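Local atomic coordinates of hypothetical protein (Pseudomonas aeruginosa, PDB entry 4F98), a protein that is of unknown function, belongs to the DUF2790 family, and forms a two-chain assembly of small antiparallel sheets. Residues L23-V28 with V45-H50; V41-V46 with F59-G64. All coordinates share one frame; numbering follows the deposited sequence.

In the fold
Both contacts belong to one antiparallel sheet in the order 27-31, 40-48, 54-62, and each pairs the middle strand with a different neighbour. Contact 1 joins its C-terminal end to the start of strand 27-31 and the loop before it; contact 2 joins its N-terminal half to the end of strand 54-62. Their centres lie about 16 Å apart, on opposite sides of the chain's centre; Val45 and Val46 lie in both segment pairs, though only Val45 touches the partner in both. Val45 meets Val28 in contact 1 and Phe59 in contact 2. The second subunit touches both regions, and a bound glycerol, probably from the crystallisation liquor, lies about 3 Å from the Phe59 side chain.

Contact 1: residues L23-V28 with V45-H50; sequences LDVKNV and VVYEDH
With chi1 at 179°, the Asp24 carboxylate swings out on the side away from its own amide nitrogen, and His50 sets its ring carbon beside its own N (chi1 -75°); together these torsions bring carboxylate and imidazole within bonding distance. They meet beside a classic beta bulge, at the end of the antiparallel pairing of strands 27-31 and 40-48. Asp24 OD1 accepts a nearly straight hydrogen bond from His50 ND1 at 2.5 Å, on its syn side but somewhat out of the carboxylate plane, while OD2 accepts from His50 N at 2.9 Å, so both oxygens grip one residue. OD1 lies in the imidazole plane, and the two planes are 24° apart. Lys26 CB lies over the centre of one imidazole face, its long aliphatic chain suiting a partly apolar, solvent-facing place.

In the bulge, Lys26 and Asn27 both face Glu48, whose O accepts from both their backbone N atoms; Glu48 N returns a bond to Asn27 O. Asn27 and Glu48 side chains run alongside each other. A water bridges Lys26 NZ and Glu48 OE2.

On the face carrying Val28, Tyr47 offers its flat ring to Val25 CG2, which lies over one side 4.2 Å from the centroid, as Leu23 CD1 comes 3.8 Å from Tyr47 CE2. Tyr47 OH hydrogen-bonds to a water, and the same water accepts from Asp24 N. Asn27 ND2 donates a hydrogen bond to Glu48 OE1 at 2.9 Å, from above the carboxylate plane.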
loop_
_atom_site.group_PDB
_atom_site.type_symbol
_atom_site.label_atom_id
_atom_site.label_comp_id
_atom_site.label_asym_id
_atom_site.label_seq_id
_atom_site.Cartn_x
_atom_site.Cartn_y
_atom_site.Cartn_z
ATOM N N LEU A 23 14.619 -2.714 -0.613
ATOM C CA LEU A 23 15.155 -1.948 0.524
ATOM C C LEU A 23 15.685 -2.919 1.564
ATOM O O LEU A 23 15.320 -4.103 1.576
ATOM C CB LEU A 23 14.080 -1.044 1.145
ATOM C CG LEU A 23 13.496 0.062 0.266
ATOM C CD1 LEU A 23 12.424 0.835 1.033
ATOM C CD2 LEU A 23 14.558 1.010 -0.221
ATOM N N ASP A 24 16.512 -2.397 2.464
ATOM C CA ASP A 24 17.012 -3.168 3.575
ATOM C C ASP A 24 16.153 -2.800 4.787
ATOM O O ASP A 24 16.452 -1.836 5.493
ATOM C CB ASP A 24 18.484 -2.871 3.837
ATOM C CG ASP A 24 19.020 -3.662 5.038
ATOM O OD1 ASP A 24 18.578 -4.817 5.250
ATOM O OD2 ASP A 24 19.851 -3.124 5.769
ATOM N N VAL A 25 15.066 -3.541 4.984
ATOM C CA VAL A 25 14.105 -3.285 6.056
ATOM C C VAL A 25 14.275 -4.310 7.165
ATOM O O VAL A 25 13.943 -5.481 6.996
ATOM C CB VAL A 25 12.643 -3.314 5.531
ATOM C CG1 VAL A 25 11.659 -3.035 6.679
ATOM C CG2 VAL A 25 12.454 -2.310 4.371
ATOM N N LYS A 26 14.784 -3.861 8.310
ATOM C CA LYS A 26 14.827 -4.702 9.501
ATOM C C LYS A 26 13.525 -4.563 10.282
ATOM O O LYS A 26 12.896 -5.552 10.627
ATOM C CB LYS A 26 15.991 -4.327 10.395
ATOM C CG LYS A 26 16.182 -5.269 11.574
ATOM C CD LYS A 26 17.374 -4.856 12.397
ATOM C CE LYS A 26 17.572 -5.770 13.596
ATOM N NZ LYS A 26 18.747 -5.360 14.414
ATOM N N ASN A 27 13.154 -3.320 10.594
ATOM C CA ASN A 27 11.945 -3.019 11.344
ATOM C C ASN A 27 11.212 -1.828 10.745
ATOM O O ASN A 27 11.826 -0.888 10.305
ATOM C CB ASN A 27 12.274 -2.706 12.814
ATOM C CG ASN A 27 12.712 -3.931 13.592
ATOM O OD1 ASN A 27 11.995 -4.930 13.646
ATOM N ND2 ASN A 27 13.881 -3.852 14.209
ATOM N N VAL A 28 9.897 -1.889 10.775
ATOM C CA VAL A 28 9.031 -0.774 10.413
ATOM C C VAL A 28 8.640 -0.108 11.731
ATOM O O VAL A 28 7.995 -0.716 12.590
ATOM C CB VAL A 28 7.791 -1.248 9.616
ATOM C CG1 VAL A 28 6.861 -0.067 9.304
ATOM C CG2 VAL A 28 8.212 -1.983 8.334
ATOM N N VAL A 45 6.185 6.089 5.793
ATOM C CA VAL A 45 6.825 5.010 6.521
ATOM C C VAL A 45 8.158 5.484 7.091
ATOM O O VAL A 45 8.909 6.174 6.412
ATOM C CB VAL A 45 7.033 3.763 5.629
ATOM C CG1 VAL A 45 7.940 2.720 6.318
ATOM C CG2 VAL A 45 5.683 3.160 5.240
ATOM N N VAL A 46 8.424 5.151 8.359
ATOM C CA VAL A 46 9.770 5.212 8.913
ATOM C C VAL A 46 10.202 3.784 9.195
ATOM O O VAL A 46 9.509 3.055 9.901
ATOM C CB VAL A 46 9.879 6.083 10.160
ATOM C CG1 VAL A 46 11.331 6.080 10.719
ATOM C CG2 VAL A 46 9.362 7.495 9.846
ATOM N N TYR A 47 11.333 3.384 8.634
ATOM C CA TYR A 47 11.884 2.046 8.847
ATOM C C TYR A 47 13.350 2.127 9.279
ATOM O O TYR A 47 14.041 3.106 9.019
ATOM C CB TYR A 47 11.661 1.137 7.605
ATOM C CG TYR A 47 12.554 1.405 6.435
ATOM C CD1 TYR A 47 13.805 0.796 6.336
ATOM C CD2 TYR A 47 12.162 2.285 5.431
ATOM C CE1 TYR A 47 14.644 1.064 5.267
ATOM C CE2 TYR A 47 13.010 2.553 4.338
ATOM C CZ TYR A 47 14.247 1.955 4.275
ATOM O OH TYR A 47 15.093 2.212 3.231
ATOM N N GLU A 48 13.796 1.045 9.906
ATOM C CA GLU A 48 15.164 0.849 10.386
ATOM C C GLU A 48 15.811 -0.193 9.498
ATOM O O GLU A 48 15.208 -1.255 9.267
ATOM C CB GLU A 48 15.123 0.351 11.831
ATOM C CG GLU A 48 16.471 0.021 12.451
ATOM C CD GLU A 48 16.377 -0.791 13.715
ATOM O OE1 GLU A 48 15.276 -1.260 14.078
ATOM O OE2 GLU A 48 17.440 -0.966 14.360
ATOM N N ASP A 49 17.022 0.088 9.033
ATOM C CA ASP A 49 17.776 -0.880 8.250
ATOM C C ASP A 49 18.656 -1.761 9.147
ATOM O O ASP A 49 18.724 -1.552 10.350
ATOM C CB ASP A 49 18.544 -0.202 7.103
ATOM C CG ASP A 49 19.683 0.686 7.540
ATOM O OD1 ASP A 49 20.289 0.472 8.611
ATOM O OD2 ASP A 49 20.015 1.594 6.738
ATOM N N HIS A 50 19.329 -2.752 8.563
ATOM C CA HIS A 50 20.140 -3.678 9.375
ATOM C C HIS A 50 21.387 -3.027 9.980
ATOM O O HIS A 50 21.895 -3.529 10.987
ATOM C CB HIS A 50 20.421 -4.999 8.626
ATOM C CG HIS A 50 19.225 -5.913 8.576
ATOM N ND1 HIS A 50 18.341 -5.943 7.517
ATOM C CD2 HIS A 50 18.742 -6.796 9.489
ATOM C CE1 HIS A 50 17.387 -6.823 7.764
ATOM N NE2 HIS A 50 17.604 -7.351 8.954
HETATM O O HOH W 1 17.211 0.475 2.665
HETATM O O HOH W 2 19.439 -2.264 13.083
HETATM O O HOH W 3 20.739 -5.714 12.588
HETATM O O HOH W 4 17.680 -3.222 15.842
#

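Contact 2: residues V41-V46 with F59-G64; sequences VPVTVV and FLEWGG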
loop_
_atom_site.group_PDB
_atom_site.type_symbol
_atom_site.label_atom_id
_atom_site.label_comp_id
_atom_site.label_asym_id
_atom_site.label_seq_id
_atom_site.Cartn_x
_atom_site.Cartn_y
_atom_site.Cartn_z
ATOM N N VAL A 41 -4.258 6.764 -1.425
ATOM C CA VAL A 41 -4.028 7.738 -0.369
ATOM C C VAL A 41 -2.532 7.831 -0.082
ATOM O O VAL A 41 -1.790 6.893 -0.349
ATOM C CB VAL A 41 -4.825 7.363 0.928
ATOM C CG1 VAL A 41 -6.357 7.412 0.706
ATOM C CG2 VAL A 41 -4.375 6.008 1.492
ATOM N N PRO A 42 -2.079 8.951 0.504
ATOM C CA PRO A 42 -0.682 9.043 0.896
ATOM C C PRO A 42 -0.357 8.221 2.132
ATOM O O PRO A 42 -1.206 7.967 2.993
ATOM C CB PRO A 42 -0.472 10.546 1.162
ATOM C CG PRO A 42 -1.788 11.022 1.530
ATOM C CD PRO A 42 -2.780 10.231 0.715
ATOM N N VAL A 43 0.882 7.761 2.168
ATOM C CA VAL A 43 1.420 7.001 3.287
ATOM C C VAL A 43 2.863 7.412 3.526
ATOM O O VAL A 43 3.636 7.616 2.581
ATOM C CB VAL A 43 1.310 5.464 3.028
ATOM C CG1 VAL A 43 1.904 5.058 1.690
ATOM C CG2 VAL A 43 1.924 4.661 4.178
ATOM N N THR A 44 3.194 7.549 4.806
ATOM C CA THR A 44 4.551 7.773 5.253
ATOM C C THR A 44 4.993 6.579 6.073
ATOM O O THR A 44 4.248 6.115 6.936
ATOM C CB THR A 44 4.644 9.040 6.083
ATOM O OG1 THR A 44 4.173 10.126 5.281
ATOM C CG2 THR A 44 6.081 9.305 6.534
ATOM N N VAL A 45 6.185 6.089 5.793
ATOM C CA VAL A 45 6.825 5.010 6.521
ATOM C C VAL A 45 8.158 5.484 7.091
ATOM O O VAL A 45 8.909 6.174 6.412
ATOM C CB VAL A 45 7.033 3.763 5.629
ATOM C CG1 VAL A 45 7.940 2.720 6.318
ATOM C CG2 VAL A 45 5.683 3.160 5.240
ATOM N N VAL A 46 8.424 5.151 8.359
ATOM C CA VAL A 46 9.770 5.212 8.913
ATOM C C VAL A 46 10.202 3.784 9.195
ATOM O O VAL A 46 9.509 3.055 9.901
ATOM C CB VAL A 46 9.879 6.083 10.160
ATOM C CG1 VAL A 46 11.331 6.080 10.719
ATOM C CG2 VAL A 46 9.362 7.495 9.846
ATOM N N PHE A 59 4.854 8.141 -0.009
ATOM C CA PHE A 59 4.445 7.592 -1.297
ATOM C C PHE A 59 2.924 7.382 -1.254
ATOM O O PHE A 59 2.253 7.991 -0.405
ATOM C CB PHE A 59 5.286 6.322 -1.618
ATOM C CG PHE A 59 5.262 5.273 -0.532
ATOM C CD1 PHE A 59 6.074 5.379 0.585
ATOM C CD2 PHE A 59 4.463 4.153 -0.652
ATOM C CE1 PHE A 59 6.037 4.431 1.595
ATOM C CE2 PHE A 59 4.434 3.186 0.345
ATOM C CZ PHE A 59 5.242 3.328 1.479
ATOM N N LEU A 60 2.391 6.572 -2.160
ATOM C CA LEU A 60 0.952 6.327 -2.253
ATOM C C LEU A 60 0.668 4.857 -2.053
ATOM O O LEU A 60 1.481 3.994 -2.408
ATOM C CB LEU A 60 0.431 6.718 -3.641
ATOM C CG LEU A 60 0.592 8.182 -4.028
ATOM C CD1 LEU A 60 0.281 8.334 -5.524
ATOM C CD2 LEU A 60 -0.282 9.089 -3.143
ATOM N N GLU A 61 -0.502 4.570 -1.484
ATOM C CA GLU A 61 -0.973 3.202 -1.324
ATOM C C GLU A 61 -2.487 3.170 -1.398
ATOM O O GLU A 61 -3.143 4.213 -1.359
ATOM C CB GLU A 61 -0.488 2.636 -0.002
ATOM C CG GLU A 61 -1.185 3.222 1.222
ATOM C CD GLU A 61 -0.738 2.595 2.539
ATOM O OE1 GLU A 61 0.161 1.720 2.558
ATOM O OE2 GLU A 61 -1.282 2.978 3.598
ATOM N N TRP A 62 -3.036 1.974 -1.473
ATOM C CA TRP A 62 -4.478 1.806 -1.384
ATOM C C TRP A 62 -4.877 1.721 0.095
ATOM O O TRP A 62 -4.216 1.053 0.887
ATOM C CB TRP A 62 -4.921 0.566 -2.120
ATOM C CG TRP A 62 -4.756 0.683 -3.594
ATOM C CD1 TRP A 62 -3.588 0.737 -4.294
ATOM C CD2 TRP A 62 -5.807 0.815 -4.570
ATOM N NE1 TRP A 62 -3.835 0.840 -5.633
ATOM C CE2 TRP A 62 -5.184 0.903 -5.833
ATOM C CE3 TRP A 62 -7.206 0.843 -4.501
ATOM C CZ2 TRP A 62 -5.912 1.028 -7.022
ATOM C CZ3 TRP A 62 -7.931 0.972 -5.690
ATOM C CH2 TRP A 62 -7.277 1.061 -6.926
ATOM N N GLY A 63 -5.935 2.428 0.452
ATOM C CA GLY A 63 -6.436 2.416 1.811
ATOM C C GLY A 63 -6.891 1.038 2.247
ATOM O O GLY A 63 -7.106 0.140 1.430
ATOM N N GLY A 64 -7.033 0.882 3.550
ATOM C CA GLY A 64 -7.340 -0.395 4.137
ATOM C C GLY A 64 -8.773 -0.860 4.046
ATOM O O GLY A 64 -9.035 -1.991 4.417
#
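The antiparallel hairpin of strands 40-48 and 54-62 supplies this contact, in which Val43 packs its side chain against Phe59 and Glu61 of the partner strand. Two hydrogen-bonded pairs, Val41 with Glu61 and Val43 with Phe59, flank the non-hydrogen-bonded pair Pro42 with Leu60. Val41 N donates a hydrogen bond to Glu61 O at 2.8 Å, and Glu61 N donates one to Val41 O at 2.9 Å; Val43 and Phe59 form an equivalent reciprocal pair. Proline fits at position 42 because a non-hydrogen-bonded site asks no amide proton of it toward this partner; instead its CA approaches Phe59 O at 3.4 Å. The two short segments run 118° apart in direction, far from exactly antiparallel, as expected of a twisted hairpin.

Val43 CG1 sits between the backbone N and the carbonyl carbon (chi1 52°), a placement that carries this methyl over one face of the Phe59 ring. It lies 3.6 Å from the centroid, a CH-pi contact displaced toward the rim, with Phe59 CE2 its nearest ring atom at 3.4 Å. Val45 CG2 comes to the ring's edge instead, 3.8 Å from Phe59 CZ. Compact branched valines thus suit both sites, one methyl serving the face and another the rim.

Glu61 crosses Val43 at about a right angle, its CD 3.6 Å from Val43 CB. The Val43 branches lie against Glu61 CB, CG and CD, while the carboxylate is satisfied by a salt bridge to Arg31 and a hydrogen bond to Asn34. Arg31 belongs to strand 27-31, across the central strand from 54-62, so Glu61 ties the two outer strands together; Trp62 of the second subunit packs on Val45, Phe59 and Glu61.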